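PDB 3LL3: gluconate kinase from Lactobacillus acidophilus, which probably transfers a phosphate from ATP to a sugar or sugar acid such as gluconate, as FGGY-family kinases do, and binds ATP and D-xylulose. Local coordinates for residues R164-L169 and T231-G236; S243-N248 and T431-F436; Y5-D10 and F61-K66; K105-D110 and K136-K141. All coordinates share one frame; numbering follows the deposited sequence.

Interaction 1 of 4, residues R164-L169 and T231-G236; sequences RLTGKL and TKIILG
L165 and T166, at the C-terminal end of helix 157-166, pack on I233 of strand 232-238. This is a helix-on-sheet contact in the N-terminal domain of an FGGY kinase, a family of the actin-like ATPase clan. I233 carries the strand side alone. Its CG1 branch serves both partners. CD1 of I233 lies 4.1 Å from CD1 of L165, and the two side chains cross at about a right angle. One bond back, CG1 of I233 lies 4.1 Å from CG2 of T166. The methyl of T166 faces the sheet, while its hydroxyl serves the backbone. With chi1 at 67°, OG1 of T166 sits between its own backbone N and carbonyl carbon. There it accepts a hydrogen bond from the backbone N of K168, with an N...OG1 distance of 3.0 Å and an N-H...O angle of 151°. This is an ST turn. It spans G167, the first residue to leave the helix, whose phi is positive. OG1 of T166 is also hydrogen-bonded to I162 O, one helical turn back. With a valine in its place the hydroxyl is gone, and K168 N and I162 O would probably lose a partner, with the turn at G167 freer to shift. W76 of strand 70-78 touches both L165 and I233, and I214 touches T166 and I233. Across the contact itself the chemistry is purely apolar: one methyl-methyl and one methyl-methylene contact at ordinary van der Waals distance. The threonine splits its roles, with the methyl packing on the strand and the hydroxyl binding the end of the helix.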
loop_
_atom_site.group_PDB
_atom_site.type_symbol
_atom_site.label_atom_id
_atom_site.label_comp_id
_atom_site.label_asym_id
_atom_site.label_seq_id
_atom_site.Cartn_x
_atom_site.Cartn_y
_atom_site.Cartn_z
ATOM N N ARG A 164 -0.839 -32.686 -37.892
ATOM C CA ARG A 164 -0.006 -33.866 -37.787
ATOM C C ARG A 164 -0.880 -35.107 -37.906
ATOM O O ARG A 164 -0.491 -36.074 -38.556
ATOM C CB ARG A 164 0.786 -33.872 -36.481
ATOM C CG ARG A 164 1.913 -32.839 -36.424
ATOM C CD ARG A 164 3.126 -33.251 -37.266
ATOM N NE ARG A 164 3.664 -34.544 -36.859
ATOM C CZ ARG A 164 4.517 -34.730 -35.855
ATOM N NH1 ARG A 164 4.953 -33.702 -35.145
ATOM N NH2 ARG A 164 4.927 -35.958 -35.550
ATOM N N LEU A 165 -2.073 -35.071 -37.311
ATOM C CA LEU A 165 -2.950 -36.249 -37.307
ATOM C C LEU A 165 -3.670 -36.555 -38.632
ATOM O O LEU A 165 -3.898 -37.727 -38.956
ATOM C CB LEU A 165 -3.975 -36.168 -36.163
ATOM C CG LEU A 165 -3.404 -36.287 -34.754
ATOM C CD1 LEU A 165 -4.488 -35.956 -33.712
ATOM C CD2 LEU A 165 -2.838 -37.676 -34.508
ATOM N N THR A 166 -4.042 -35.514 -39.381
ATOM C CA THR A 166 -4.923 -35.685 -40.533
ATOM C C THR A 166 -4.367 -35.111 -41.824
ATOM O O THR A 166 -4.963 -35.302 -42.879
ATOM C CB THR A 166 -6.270 -34.969 -40.326
ATOM O OG1 THR A 166 -6.053 -33.548 -40.300
ATOM C CG2 THR A 166 -6.953 -35.431 -39.035
ATOM N N GLY A 167 -3.270 -34.364 -41.742
ATOM C CA GLY A 167 -2.745 -33.687 -42.913
ATOM C C GLY A 167 -3.606 -32.507 -43.352
ATOM O O GLY A 167 -3.392 -31.940 -44.420
ATOM N N LYS A 168 -4.579 -32.125 -42.527
ATOM C CA LYS A 168 -5.414 -30.963 -42.828
ATOM C C LYS A 168 -5.080 -29.762 -41.926
ATOM O O LYS A 168 -4.704 -29.928 -40.766
ATOM C CB LYS A 168 -6.896 -31.333 -42.755
ATOM C CG LYS A 168 -7.330 -32.317 -43.848
ATOM C CD LYS A 168 -8.824 -32.621 -43.815
ATOM C CE LYS A 168 -9.272 -33.295 -45.115
ATOM N NZ LYS A 168 -8.734 -34.682 -45.262
ATOM N N LEU A 169 -5.184 -28.563 -42.486
ATOM C CA LEU A 169 -4.948 -27.328 -41.757
ATOM C C LEU A 169 -6.254 -26.571 -41.620
ATOM O O LEU A 169 -6.662 -25.863 -42.541
ATOM C CB LEU A 169 -3.939 -26.441 -42.487
ATOM C CG LEU A 169 -2.470 -26.582 -42.098
ATOM C CD1 LEU A 169 -1.615 -25.527 -42.817
ATOM C CD2 LEU A 169 -2.308 -26.448 -40.604
ATOM N N THR A 231 -12.641 -43.733 -35.794
ATOM C CA THR A 231 -12.454 -42.643 -34.839
ATOM C C THR A 231 -12.382 -41.274 -35.534
ATOM O O THR A 231 -11.546 -41.063 -36.405
ATOM C CB THR A 231 -11.136 -42.809 -34.077
ATOM O OG1 THR A 231 -11.109 -44.078 -33.428
ATOM C CG2 THR A 231 -10.946 -41.684 -33.045
ATOM N N LYS A 232 -13.234 -40.341 -35.112
ATOM C CA LYS A 232 -13.270 -38.996 -35.676
ATOM C C LYS A 232 -12.504 -37.955 -34.866
ATOM O O LYS A 232 -12.449 -38.022 -33.636
ATOM C CB LYS A 232 -14.718 -38.521 -35.847
ATOM C CG LYS A 232 -15.407 -39.115 -37.052
ATOM C CD LYS A 232 -16.475 -40.076 -36.638
ATOM C CE LYS A 232 -17.836 -39.387 -36.602
ATOM N NZ LYS A 232 -18.635 -39.732 -37.824
ATOM N N ILE A 233 -11.912 -36.992 -35.567
ATOM C CA ILE A 233 -11.392 -35.807 -34.930
ATOM C C ILE A 233 -12.477 -34.741 -34.996
ATOM O O ILE A 233 -13.003 -34.452 -36.074
ATOM C CB ILE A 233 -10.143 -35.260 -35.638
ATOM C CG1 ILE A 233 -9.016 -36.287 -35.588
ATOM C CG2 ILE A 233 -9.685 -33.962 -34.968
ATOM C CD1 ILE A 233 -8.483 -36.503 -34.191
ATOM N N ILE A 234 -12.821 -34.175 -33.843
ATOM C CA ILE A 234 -13.727 -33.036 -33.786
ATOM C C ILE A 234 -12.862 -31.791 -33.674
ATOM O O ILE A 234 -11.973 -31.707 -32.807
ATOM C CB ILE A 234 -14.685 -33.144 -32.581
ATOM C CG1 ILE A 234 -15.265 -34.566 -32.493
ATOM C CG2 ILE A 234 -15.796 -32.103 -32.690
ATOM C CD1 ILE A 234 -15.886 -35.070 -33.799
ATOM N N LEU A 235 -13.094 -30.838 -34.567
ATOM C CA LEU A 235 -12.235 -29.677 -34.645
ATOM C C LEU A 235 -12.008 -29.020 -33.268
ATOM O O LEU A 235 -10.883 -28.684 -32.907
ATOM C CB LEU A 235 -12.793 -28.674 -35.644
ATOM C CG LEU A 235 -11.893 -27.469 -35.882
ATOM C CD1 LEU A 235 -10.451 -27.900 -36.256
ATOM C CD2 LEU A 235 -12.506 -26.522 -36.928
ATOM N N GLY A 236 -13.069 -28.851 -32.494
ATOM C CA GLY A 236 -12.912 -28.279 -31.161
ATOM C C GLY A 236 -12.869 -26.763 -31.128
ATOM O O GLY A 236 -13.253 -26.117 -32.095
#

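Interaction 2 of 4, residues S243-N248 and T431-F436; sequences STIGVN and TLAAMF
I245 and G246, at the end of helix 239-245 and in the turn after it, rest against A433 of helix 429-441. The contact joins the N-terminal FGGY domain to the C-terminal one. The helix end is a Schellman motif with N248, at positive phi, as its C-prime residue. N248 N bonds to I245 O at 2.9 Å and A249 N bonds to T244 O, while residues I245 to N248 form a type I turn. The backbones come very near: CA of G246 and CA of A433 are 4.6 Å apart. The methyl of A433 is the centre of the contact. Its CB is 3.8 Å from CA of G246 and 3.6 Å from CG1 of I245. CD1 of I245 continues along the same methyl, 3.9 Å from CB of A433. The torsion of I245 explains this: at chi1 71°, CG1 lies between the backbone N and the carbonyl carbon and swings toward the alanine. L432 adds a looser edge, with its CD2 4.2 Å from G246 O. The two helices also reach across to each other's sheets. T244 and I245 touch I268 of strand 263-269, while A434 O is hydrogen-bonded to S75 OG of strand 70-78. Such an exchange of contacts between the two halves is consistent with the interdomain junction of actin-like ATPase folds. The ligands are some way off, with the L432 side chain about 12 Å from ATP. Small size is the chemistry here. A side chain on G246 would begin 3.5 Å from CB of A433, which is tight, so glycine and alanine together let two buried backbones meet through apolar packing.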
loop_
_atom_site.group_PDB
_atom_site.type_symbol
_atom_site.label_atom_id
_atom_site.label_comp_id
_atom_site.label_asym_id
_atom_site.label_seq_id
_atom_site.Cartn_x
_atom_site.Cartn_y
_atom_site.Cartn_z
ATOM N N SER A 243 -14.496 -23.430 -21.681
ATOM C CA SER A 243 -14.601 -23.274 -20.240
ATOM C C SER A 243 -15.883 -22.542 -19.852
ATOM O O SER A 243 -16.402 -22.758 -18.775
ATOM C CB SER A 243 -13.402 -22.504 -19.682
ATOM O OG SER A 243 -12.270 -23.343 -19.671
ATOM N N THR A 244 -16.365 -21.660 -20.729
ATOM C CA THR A 244 -17.597 -20.907 -20.483
ATOM C C THR A 244 -18.859 -21.764 -20.692
ATOM O O THR A 244 -19.705 -21.891 -19.772
ATOM C CB THR A 244 -17.663 -19.639 -21.361
ATOM O OG1 THR A 244 -16.465 -18.882 -21.189
ATOM C CG2 THR A 244 -18.868 -18.777 -20.966
ATOM N N ILE A 245 -19.002 -22.360 -21.877
ATOM C CA ILE A 245 -20.134 -23.257 -22.063
ATOM C C ILE A 245 -20.001 -24.509 -21.181
ATOM O O ILE A 245 -20.999 -25.106 -20.813
ATOM C CB ILE A 245 -20.388 -23.654 -23.537
ATOM C CG1 ILE A 245 -19.300 -24.595 -24.058
ATOM C CG2 ILE A 245 -20.508 -22.411 -24.423
ATOM C CD1 ILE A 245 -19.658 -25.249 -25.417
ATOM N N GLY A 246 -18.772 -24.892 -20.837
ATOM C CA GLY A 246 -18.526 -26.031 -19.958
ATOM C C GLY A 246 -19.004 -25.873 -18.509
ATOM O O GLY A 246 -19.023 -26.855 -17.735
ATOM N N VAL A 247 -19.371 -24.648 -18.137
ATOM C CA VAL A 247 -19.982 -24.374 -16.832
ATOM C C VAL A 247 -21.432 -23.943 -17.020
ATOM O O VAL A 247 -22.051 -23.349 -16.131
ATOM C CB VAL A 247 -19.186 -23.338 -15.990
ATOM C CG1 VAL A 247 -17.775 -23.858 -15.684
ATOM C CG2 VAL A 247 -19.147 -21.943 -16.659
ATOM N N ASN A 248 -21.967 -24.271 -18.193
ATOM C CA ASN A 248 -23.360 -23.989 -18.538
ATOM C C ASN A 248 -23.697 -22.509 -18.603
ATOM O O ASN A 248 -24.842 -22.120 -18.384
ATOM C CB ASN A 248 -24.316 -24.677 -17.566
ATOM C CG ASN A 248 -25.676 -24.919 -18.178
ATOM O OD1 ASN A 248 -25.798 -25.006 -19.399
ATOM N ND2 ASN A 248 -26.707 -25.025 -17.339
ATOM N N THR A 431 -12.506 -29.797 -21.141
ATOM C CA THR A 431 -12.656 -31.112 -21.752
ATOM C C THR A 431 -14.112 -31.576 -21.774
ATOM O O THR A 431 -14.525 -32.261 -22.704
ATOM C CB THR A 431 -11.769 -32.190 -21.102
ATOM O OG1 THR A 431 -12.018 -32.227 -19.704
ATOM C CG2 THR A 431 -10.297 -31.898 -21.334
ATOM N N LEU A 432 -14.887 -31.202 -20.754
ATOM C CA LEU A 432 -16.305 -31.539 -20.721
ATOM C C LEU A 432 -17.009 -30.959 -21.946
ATOM O O LEU A 432 -17.764 -31.647 -22.628
ATOM C CB LEU A 432 -16.948 -30.988 -19.445
ATOM C CG LEU A 432 -18.434 -31.268 -19.215
ATOM C CD1 LEU A 432 -18.784 -31.183 -17.728
ATOM C CD2 LEU A 432 -19.303 -30.323 -20.015
ATOM N N ALA A 433 -16.780 -29.676 -22.207
ATOM C CA ALA A 433 -17.431 -29.026 -23.338
ATOM C C ALA A 433 -16.858 -29.517 -24.672
ATOM O O ALA A 433 -17.574 -29.576 -25.660
ATOM C CB ALA A 433 -17.370 -27.505 -23.223
ATOM N N ALA A 434 -15.580 -29.892 -24.687
ATOM C CA ALA A 434 -15.005 -30.525 -25.872
ATOM C C ALA A 434 -15.718 -31.834 -26.140
ATOM O O ALA A 434 -16.073 -32.123 -27.281
ATOM C CB ALA A 434 -13.508 -30.765 -25.715
HETATM N N MSE A 435 -15.963 -32.592 -25.064
HETATM C CA MSE A 435 -16.689 -33.848 -25.161
HETATM C C MSE A 435 -18.085 -33.579 -25.706
HETATM O O MSE A 435 -18.586 -34.324 -26.563
HETATM C CB MSE A 435 -16.710 -34.550 -23.799
HETATM C CG MSE A 435 -17.579 -35.805 -23.687
HETATM SE SE MSE A 435 -19.478 -35.426 -23.336
HETATM C CE MSE A 435 -19.408 -34.947 -21.414
ATOM N N PHE A 436 -18.693 -32.488 -25.250
ATOM C CA PHE A 436 -20.035 -32.124 -25.713
ATOM C C PHE A 436 -20.080 -31.768 -27.221
ATOM O O PHE A 436 -21.022 -32.138 -27.933
ATOM C CB PHE A 436 -20.645 -31.000 -24.861
ATOM C CG PHE A 436 -22.032 -30.606 -25.293
ATOM C CD1 PHE A 436 -23.129 -31.336 -24.884
ATOM C CD2 PHE A 436 -22.233 -29.512 -26.114
ATOM C CE1 PHE A 436 -24.400 -30.993 -25.281
ATOM C CE2 PHE A 436 -23.500 -29.163 -26.519
ATOM C CZ PHE A 436 -24.587 -29.911 -26.100
#

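Interaction 3 of 4, residues Y5-D10 and F61-K66; sequences YIIGMD and FDLTQK
The backbone of strand 4-11 passes helix 49-65 with CA of I7 8.2 Å from CA of L63, the nearest CA pair of the two segments. I7 and L63 direct their CB atoms toward each other and make most of the contact. CG2 of I7 meets CD1 of L63 at 3.7 Å, and CD1 of I7 reaches back along the leucine, 4.1 Å from its CB. The end of L63 rests between the two branches of the isoleucine: its CD1 is also 4.1 Å from CD1 of I7. A chi1 of -63° points both CG2 and the CG1-CD1 arm of I7 at the helix, and in this way they straddle CD1 of L63. T64 adds a fringe contact, with its CG2 4.4 Å from CD1 of I7. Its hydroxyl turns to its own helix and donates to F61 O at 2.7 Å. That bond meets the carbonyl at a C=O...O angle of 122°, with the donor 21° from the carbonyl plane. F61 O also accepts from Q65 N, the regular helical bond. L225 O lies within bonding distance of the same T64 hydroxyl, and the two carbonyls must share or compete for its single proton. The contact is apolar core packing between helix and sheet. L63 also touches V31 of strand 27-34, T64 touches I71 of strand 70-78, and I7 touches L20 of strand 15-22 and shares backbone bonds with A73 and S75. I6, next to I7, packs instead on M435 and A438 of helix 429-441, so strand 4-11 lies between the two helices.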
loop_
_atom_site.group_PDB
_atom_site.type_symbol
_atom_site.label_atom_id
_atom_site.label_comp_id
_atom_site.label_asym_id
_atom_site.label_seq_id
_atom_site.Cartn_x
_atom_site.Cartn_y
_atom_site.Cartn_z
ATOM N N TYR A 5 -16.692 -44.569 -26.606
ATOM C CA TYR A 5 -16.145 -43.537 -25.746
ATOM C C TYR A 5 -15.758 -42.295 -26.535
ATOM O O TYR A 5 -15.594 -42.339 -27.758
ATOM C CB TYR A 5 -14.912 -44.050 -25.011
ATOM C CG TYR A 5 -15.185 -45.221 -24.114
ATOM C CD1 TYR A 5 -15.287 -46.511 -24.631
ATOM C CD2 TYR A 5 -15.322 -45.045 -22.755
ATOM C CE1 TYR A 5 -15.529 -47.592 -23.809
ATOM C CE2 TYR A 5 -15.567 -46.115 -21.917
ATOM C CZ TYR A 5 -15.670 -47.387 -22.448
ATOM O OH TYR A 5 -15.911 -48.445 -21.605
ATOM N N ILE A 6 -15.592 -41.198 -25.807
ATOM C CA ILE A 6 -15.136 -39.938 -26.382
ATOM C C ILE A 6 -13.993 -39.409 -25.539
ATOM O O ILE A 6 -14.069 -39.414 -24.312
ATOM C CB ILE A 6 -16.260 -38.902 -26.388
ATOM C CG1 ILE A 6 -17.369 -39.318 -27.360
ATOM C CG2 ILE A 6 -15.701 -37.514 -26.731
ATOM C CD1 ILE A 6 -18.636 -38.488 -27.206
ATOM N N ILE A 7 -12.929 -38.961 -26.183
ATOM C CA ILE A 7 -11.835 -38.338 -25.453
ATOM C C ILE A 7 -11.880 -36.832 -25.653
ATOM O O ILE A 7 -12.024 -36.346 -26.778
ATOM C CB ILE A 7 -10.473 -38.877 -25.891
ATOM C CG1 ILE A 7 -10.365 -40.366 -25.578
ATOM C CG2 ILE A 7 -9.359 -38.137 -25.210
ATOM C CD1 ILE A 7 -9.081 -40.986 -26.117
ATOM N N GLY A 8 -11.798 -36.094 -24.551
ATOM C CA GLY A 8 -11.678 -34.653 -24.620
ATOM C C GLY A 8 -10.270 -34.281 -24.224
ATOM O O GLY A 8 -9.772 -34.739 -23.197
HETATM N N MSE A 9 -9.621 -33.470 -25.052
HETATM C CA MSE A 9 -8.240 -33.080 -24.836
HETATM C C MSE A 9 -8.191 -31.609 -24.496
HETATM O O MSE A 9 -8.952 -30.825 -25.048
HETATM C CB MSE A 9 -7.432 -33.306 -26.109
HETATM C CG MSE A 9 -7.451 -34.750 -26.603
HETATM SE SE MSE A 9 -6.389 -35.894 -25.430
HETATM C CE MSE A 9 -4.586 -35.222 -25.829
ATOM N N ASP A 10 -7.272 -31.235 -23.615
ATOM C CA ASP A 10 -7.107 -29.856 -23.211
ATOM C C ASP A 10 -5.635 -29.484 -23.348
ATOM O O ASP A 10 -4.815 -29.845 -22.506
ATOM C CB ASP A 10 -7.544 -29.713 -21.765
ATOM C CG ASP A 10 -7.404 -28.299 -21.246
ATOM O OD1 ASP A 10 -7.910 -27.364 -21.913
ATOM O OD2 ASP A 10 -6.809 -28.133 -20.151
ATOM N N PHE A 61 -2.986 -42.704 -26.219
ATOM C CA PHE A 61 -2.693 -44.126 -26.127
ATOM C C PHE A 61 -3.013 -44.675 -24.729
ATOM O O PHE A 61 -3.708 -45.691 -24.601
ATOM C CB PHE A 61 -1.239 -44.409 -26.510
ATOM C CG PHE A 61 -0.869 -45.863 -26.453
ATOM C CD1 PHE A 61 -1.415 -46.766 -27.347
ATOM C CD2 PHE A 61 0.021 -46.331 -25.501
ATOM C CE1 PHE A 61 -1.078 -48.112 -27.298
ATOM C CE2 PHE A 61 0.362 -47.671 -25.453
ATOM C CZ PHE A 61 -0.189 -48.558 -26.350
ATOM N N ASP A 62 -2.520 -44.000 -23.690
ATOM C CA ASP A 62 -2.731 -44.450 -22.319
ATOM C C ASP A 62 -4.213 -44.587 -21.984
ATOM O O ASP A 62 -4.628 -45.537 -21.315
ATOM C CB ASP A 62 -2.065 -43.497 -21.331
ATOM C CG ASP A 62 -0.568 -43.609 -21.348
ATOM O OD1 ASP A 62 -0.044 -44.388 -22.172
ATOM O OD2 ASP A 62 0.087 -42.925 -20.535
ATOM N N LEU A 63 -5.008 -43.630 -22.451
ATOM C CA LEU A 63 -6.451 -43.672 -22.249
ATOM C C LEU A 63 -7.087 -44.897 -22.912
ATOM O O LEU A 63 -7.889 -45.595 -22.294
ATOM C CB LEU A 63 -7.102 -42.382 -22.760
ATOM C CG LEU A 63 -6.805 -41.139 -21.912
ATOM C CD1 LEU A 63 -7.416 -39.878 -22.529
ATOM C CD2 LEU A 63 -7.286 -41.326 -20.462
ATOM N N THR A 64 -6.735 -45.160 -24.171
ATOM C CA THR A 64 -7.318 -46.288 -24.889
ATOM C C THR A 64 -6.899 -47.627 -24.286
ATOM O O THR A 64 -7.598 -48.627 -24.443
ATOM C CB THR A 64 -6.934 -46.277 -26.382
ATOM O OG1 THR A 64 -5.515 -46.461 -26.517
ATOM C CG2 THR A 64 -7.359 -44.959 -27.023
ATOM N N GLN A 65 -5.747 -47.642 -23.617
ATOM C CA GLN A 65 -5.252 -48.848 -22.960
ATOM C C GLN A 65 -6.133 -49.215 -21.771
ATOM O O GLN A 65 -6.159 -50.360 -21.330
ATOM C CB GLN A 65 -3.816 -48.637 -22.476
ATOM C CG GLN A 65 -2.782 -48.606 -23.581
ATOM C CD GLN A 65 -2.687 -49.933 -24.307
ATOM O OE1 GLN A 65 -3.516 -50.247 -25.165
ATOM N NE2 GLN A 65 -1.673 -50.725 -23.964
ATOM N N LYS A 66 -6.861 -48.231 -21.259
ATOM C CA LYS A 66 -7.627 -48.397 -20.037
ATOM C C LYS A 66 -8.965 -49.080 -20.260
ATOM O O LYS A 66 -9.637 -49.445 -19.305
ATOM C CB LYS A 66 -7.845 -47.038 -19.361
ATOM C CG LYS A 66 -6.581 -46.451 -18.771
ATOM C CD LYS A 66 -6.887 -45.233 -17.935
ATOM C CE LYS A 66 -5.776 -44.981 -16.930
ATOM N NZ LYS A 66 -4.489 -44.631 -17.593
#

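Interaction 4 of 4, residues K105-D110 and K136-K141; sequences KSIVQD and KLLWLK
L138 and W139 of helix 133-143 receive I107 of helix 105-114 in a helix-helix contact near the surface of the N-terminal domain. The helices are close, with CA of I107 6.4 Å from CA of W139. Along 136-141, K136 turns away, its NZ bonded to carbonyls that include H81 O. L137, like L140 a turn later, packs on W154. L138 turns its CB toward the other helix, 4.1 Å from CG2 of I107, and the two side chains meet at a slant. W139 is next and gives the larger share of the packing on this side. Its CG is anti to the backbone N (chi1 -175°), which lays the edge of the indole beside the isoleucine. The two side chains cross at about a right angle. Replacing I107 with an alanine removes CG1, CG2 and CD1, and would probably open a gap beside the indole edge and leave the W139 ring freer to turn. CD1 of I107 reaches the tryptophan backbone, 4.1 Å from CA of W139. CG1 of I107 lies in the ring plane, 3.7 Å from both CB and CD1 of W139.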
loop_
_atom_site.group_PDB
_atom_site.type_symbol
_atom_site.label_atom_id
_atom_site.label_comp_id
_atom_site.label_asym_id
_atom_site.label_seq_id
_atom_site.Cartn_x
_atom_site.Cartn_y
_atom_site.Cartn_z
ATOM N N LYS A 105 5.895 -6.465 -27.444
ATOM C CA LYS A 105 5.443 -5.433 -26.522
ATOM C C LYS A 105 5.684 -4.004 -27.032
ATOM O O LYS A 105 4.825 -3.142 -26.854
ATOM C CB LYS A 105 5.975 -5.689 -25.099
ATOM C CG LYS A 105 6.717 -4.547 -24.441
ATOM C CD LYS A 105 8.207 -4.665 -24.759
ATOM C CE LYS A 105 8.807 -5.893 -24.082
ATOM N NZ LYS A 105 9.766 -6.640 -24.961
ATOM N N SER A 106 6.811 -3.768 -27.706
ATOM C CA SER A 106 7.089 -2.446 -28.269
ATOM C C SER A 106 6.184 -2.196 -29.468
ATOM O O SER A 106 5.701 -1.080 -29.681
ATOM C CB SER A 106 8.560 -2.320 -28.683
ATOM O OG SER A 106 9.420 -2.618 -27.597
ATOM N N ILE A 107 5.946 -3.249 -30.239
ATOM C CA ILE A 107 5.082 -3.156 -31.407
ATOM C C ILE A 107 3.720 -2.657 -30.977
ATOM O O ILE A 107 3.112 -1.820 -31.643
ATOM C CB ILE A 107 4.894 -4.525 -32.105
ATOM C CG1 ILE A 107 6.211 -5.036 -32.717
ATOM C CG2 ILE A 107 3.778 -4.445 -33.138
ATOM C CD1 ILE A 107 6.785 -4.146 -33.796
ATOM N N VAL A 108 3.240 -3.183 -29.851
ATOM C CA VAL A 108 1.911 -2.839 -29.360
ATOM C C VAL A 108 1.873 -1.397 -28.904
ATOM O O VAL A 108 0.955 -0.645 -29.240
ATOM C CB VAL A 108 1.482 -3.762 -28.203
ATOM C CG1 VAL A 108 0.226 -3.226 -27.534
ATOM C CG2 VAL A 108 1.283 -5.195 -28.717
ATOM N N GLN A 109 2.880 -1.007 -28.134
ATOM C CA GLN A 109 2.948 0.366 -27.655
ATOM C C GLN A 109 2.930 1.360 -28.827
ATOM O O GLN A 109 2.161 2.317 -28.804
ATOM C CB GLN A 109 4.164 0.570 -26.744
ATOM C CG GLN A 109 4.241 1.956 -26.127
ATOM C CD GLN A 109 3.011 2.304 -25.314
ATOM O OE1 GLN A 109 2.355 3.324 -25.563
ATOM N NE2 GLN A 109 2.677 1.450 -24.340
ATOM N N ASP A 110 3.746 1.127 -29.857
ATOM C CA ASP A 110 3.740 2.005 -31.034
ATOM C C ASP A 110 2.376 1.996 -31.734
ATOM O O ASP A 110 1.838 3.045 -32.083
ATOM C CB ASP A 110 4.830 1.611 -32.042
ATOM C CG ASP A 110 6.231 1.690 -31.455
ATOM O OD1 ASP A 110 6.438 2.441 -30.477
ATOM O OD2 ASP A 110 7.135 1.003 -31.980
ATOM N N LYS A 136 2.516 -10.350 -32.905
ATOM C CA LYS A 136 3.689 -11.202 -33.028
ATOM C C LYS A 136 4.159 -11.300 -34.481
ATOM O O LYS A 136 5.361 -11.356 -34.737
ATOM C CB LYS A 136 3.396 -12.599 -32.477
ATOM C CG LYS A 136 3.134 -12.601 -30.963
ATOM C CD LYS A 136 2.743 -13.983 -30.463
ATOM C CE LYS A 136 2.401 -13.974 -28.970
ATOM N NZ LYS A 136 1.570 -15.177 -28.655
ATOM N N LEU A 137 3.209 -11.345 -35.418
ATOM C CA LEU A 137 3.520 -11.433 -36.845
ATOM C C LEU A 137 4.161 -10.137 -37.338
ATOM O O LEU A 137 5.127 -10.167 -38.095
ATOM C CB LEU A 137 2.259 -11.721 -37.661
ATOM C CG LEU A 137 1.685 -13.126 -37.545
ATOM C CD1 LEU A 137 0.275 -13.175 -38.131
ATOM C CD2 LEU A 137 2.615 -14.124 -38.246
ATOM N N LEU A 138 3.615 -9.007 -36.891
ATOM C CA LEU A 138 4.181 -7.705 -37.178
ATOM C C LEU A 138 5.613 -7.601 -36.652
ATOM O O LEU A 138 6.500 -7.078 -37.344
ATOM C CB LEU A 138 3.315 -6.615 -36.563
ATOM C CG LEU A 138 1.976 -6.374 -37.253
ATOM C CD1 LEU A 138 1.173 -5.363 -36.472
ATOM C CD2 LEU A 138 2.213 -5.879 -38.675
ATOM N N TRP A 139 5.838 -8.092 -35.433
ATOM C CA TRP A 139 7.183 -8.103 -34.862
ATOM C C TRP A 139 8.115 -8.999 -35.677
ATOM O O TRP A 139 9.239 -8.611 -35.999
ATOM C CB TRP A 139 7.165 -8.587 -33.416
ATOM C CG TRP A 139 8.519 -8.494 -32.758
ATOM C CD1 TRP A 139 9.092 -7.377 -32.208
ATOM C CD2 TRP A 139 9.463 -9.556 -32.576
ATOM N NE1 TRP A 139 10.335 -7.685 -31.699
ATOM C CE2 TRP A 139 10.582 -9.015 -31.907
ATOM C CE3 TRP A 139 9.464 -10.914 -32.896
ATOM C CZ2 TRP A 139 11.694 -9.784 -31.568
ATOM C CZ3 TRP A 139 10.574 -11.678 -32.564
ATOM C CH2 TRP A 139 11.673 -11.110 -31.906
ATOM N N LEU A 140 7.651 -10.200 -36.003
ATOM C CA LEU A 140 8.459 -11.132 -36.794
ATOM C C LEU A 140 8.836 -10.547 -38.158
ATOM O O LEU A 140 9.977 -10.667 -38.610
ATOM C CB LEU A 140 7.726 -12.456 -36.986
ATOM C CG LEU A 140 7.615 -13.352 -35.744
ATOM C CD1 LEU A 140 6.569 -14.431 -35.938
ATOM C CD2 LEU A 140 8.962 -13.971 -35.421
ATOM N N LYS A 141 7.867 -9.908 -38.805
ATOM C CA LYS A 141 8.068 -9.293 -40.121
ATOM C C LYS A 141 9.116 -8.171 -40.099
ATOM O O LYS A 141 9.779 -7.912 -41.103
ATOM C CB LYS A 141 6.722 -8.765 -40.631
ATOM C CG LYS A 141 6.764 -7.822 -41.844
ATOM C CD LYS A 141 5.344 -7.641 -42.395
ATOM C CE LYS A 141 5.057 -6.194 -42.747
ATOM N NZ LYS A 141 5.599 -5.273 -41.717
#

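Overall arrangement
From the N terminus, the four contacts close one after another; none nests in or crosses another. Interaction 3 closes first, bringing helix 49-65 back to strand 4-11. Interaction 4 follows across the shortest of the four connections, a mostly helical one that includes helix 116-124. Interaction 1 then joins the end of helix 157-166 to strand 232-238 of the same sheet as interaction 3. Helix 239-245 comes next, and interaction 2 closes the longest loop, from there to helix 429-441. It ties the N-terminal domain to the C-terminal one; the other three lie within the N-terminal domain. Interactions 2 and 3 touch: CG2 of T431 is 3.4 Å from G8 O. Interaction 4 stands apart, its centre about 31 Å or more from the other centres.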